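Putative acyl-[acyl-carrier-protein]--UDP-N-acetylglucosamine O-acyltransferase (Bacteroides fragilis, PDB 4R36) probably transfers an acyl chain from acyl carrier protein to UDP-N-acetylglucosamine, and folds as a left-handed parallel beta helix with a helical C-terminal domain. Local coordinates at residues 193-196 against 197-200. Residues are numbered along the deposited sequence; the frame is centred on the assembly and turned at random.
Sequences DIPP and YIIA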
loop_
_atom_site.group_PDB
_atom_site.type_symbol
_atom_site.label_atom_id
_atom_site.label_comp_id
_atom_site.label_asym_id
_atom_site.label_seq_id
_atom_site.Cartn_x
_atom_site.Cartn_y
_atom_site.Cartn_z
ATOM N N ASP A 193 17.856 12.877 4.903
ATOM C CA ASP A 193 17.371 13.828 3.957
ATOM C C ASP A 193 17.874 13.511 2.519
ATOM O O ASP A 193 18.996 12.963 2.293
ATOM C CB ASP A 193 17.792 15.234 4.386
ATOM C CG ASP A 193 17.200 15.661 5.726
ATOM O OD1 ASP A 193 16.106 15.232 6.130
ATOM O OD2 ASP A 193 17.897 16.417 6.460
ATOM N N ILE A 194 17.079 13.908 1.524
ATOM C CA ILE A 194 17.444 13.757 0.116
ATOM C C ILE A 194 17.686 15.105 -0.521
ATOM O O ILE A 194 16.761 15.890 -0.661
ATOM C CB ILE A 194 16.391 12.991 -0.649
ATOM C CG1 ILE A 194 16.155 11.631 0.052
ATOM C CG2 ILE A 194 16.807 12.764 -2.084
ATOM C CD1 ILE A 194 15.175 10.780 -0.667
ATOM N N PRO A 195 18.932 15.366 -0.928
ATOM C CA PRO A 195 19.252 16.726 -1.379
ATOM C C PRO A 195 18.700 16.991 -2.780
ATOM O O PRO A 195 18.406 16.039 -3.539
ATOM C CB PRO A 195 20.803 16.759 -1.316
ATOM C CG PRO A 195 21.162 15.350 -1.595
ATOM C CD PRO A 195 20.115 14.513 -0.902
ATOM N N PRO A 196 18.613 18.273 -3.174
ATOM C CA PRO A 196 17.859 18.631 -4.398
ATOM C C PRO A 196 18.460 18.155 -5.695
ATOM O O PRO A 196 19.688 17.958 -5.740
ATOM C CB PRO A 196 17.796 20.132 -4.355
ATOM C CG PRO A 196 18.819 20.537 -3.394
ATOM C CD PRO A 196 18.972 19.443 -2.389
ATOM N N TYR A 197 17.625 17.897 -6.694
ATOM C CA TYR A 197 18.020 17.577 -8.059
ATOM C C TYR A 197 18.481 16.114 -8.318
ATOM O O TYR A 197 18.840 15.800 -9.429
ATOM C CB TYR A 197 19.125 18.545 -8.567
ATOM C CG TYR A 197 18.802 19.976 -8.370
ATOM C CD1 TYR A 197 17.767 20.561 -9.072
ATOM C CD2 TYR A 197 19.586 20.770 -7.551
ATOM C CE1 TYR A 197 17.442 21.898 -8.885
ATOM C CE2 TYR A 197 19.251 22.104 -7.325
ATOM C CZ TYR A 197 18.219 22.665 -8.046
ATOM O OH TYR A 197 17.856 23.933 -7.798
ATOM N N ILE A 198 18.567 15.259 -7.283
ATOM C CA ILE A 198 19.124 13.916 -7.477
ATOM C C ILE A 198 18.070 12.850 -7.743
ATOM O O ILE A 198 16.870 13.055 -7.486
ATOM C CB ILE A 198 20.027 13.476 -6.310
ATOM C CG1 ILE A 198 19.277 13.131 -5.027
ATOM C CG2 ILE A 198 21.077 14.542 -6.021
ATOM C CD1 ILE A 198 20.058 12.282 -4.062
ATOM N N ILE A 199 18.538 11.738 -8.286
ATOM C CA ILE A 199 17.817 10.484 -8.270
ATOM C C ILE A 199 18.250 9.681 -7.065
ATOM O O ILE A 199 19.454 9.507 -6.790
ATOM C CB ILE A 199 18.043 9.688 -9.550
ATOM C CG1 ILE A 199 17.673 10.509 -10.800
ATOM C CG2 ILE A 199 17.270 8.363 -9.531
ATOM C CD1 ILE A 199 18.081 9.844 -12.100
ATOM N N ALA A 200 17.270 9.188 -6.288
ATOM C CA ALA A 200 17.537 8.330 -5.165
ATOM C C ALA A 200 16.874 7.007 -5.454
ATOM O O ALA A 200 15.675 6.947 -5.784
ATOM C CB ALA A 200 17.009 8.918 -3.882
#
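Pro195 to Ile198 form a type II beta turn that folds 193-196 back over 197-200, bringing the CA atoms of Ile194 and Ala200 to 7.6 Å. Its two central residues suit the turn: the ring of Pro196 fixes a phi of -68°, while Tyr197 adopts the positive phi (79°) of the following position, unusual beyond glycine. The turn's usual backbone bond is not clearly made; instead Ile198 CG1 lies 3.4 Å from Pro195 O, a buried oxygen with no polar partner in the model.

A chi1 of 73° sets CG1 of Ile198 in the gap flanked by N and C, toward Pro195 O, and the extended chi2 then runs CD1 on to Ile194 and Pro195. There CD1 touches CG2 of Ile194 at 3.8 Å and, crossing the Pro195 ring obliquely, comes 3.9 Å from its CD. Farther from the turn, the small methyl CB of Ala200 meets Ile194 CD1 at 4.1 Å. At the tip of the turn, Pro196 CB sits over one face of the Tyr197 ring, 4.1 Å from its centroid, in a CH-pi contact. The Tyr197 side chain lies about 6 Å from that of Asn211, which binds UDP-N-acetylglucosamine in another structure of this protein.

Asp193 ties the bend to Ser269 and Arg271 N, and the hydroxyl of Tyr232 hydrogen-bonds to Pro196 O. Helix 222-237 packs on Pro195, Tyr197 and Ile198, while helix 257-267 packs on Pro196 and Tyr197. The bend thus joins the left-handed beta helix to its helical domain, with strand 198-201 between parallel strand 183-184 and antiparallel strand 206-210.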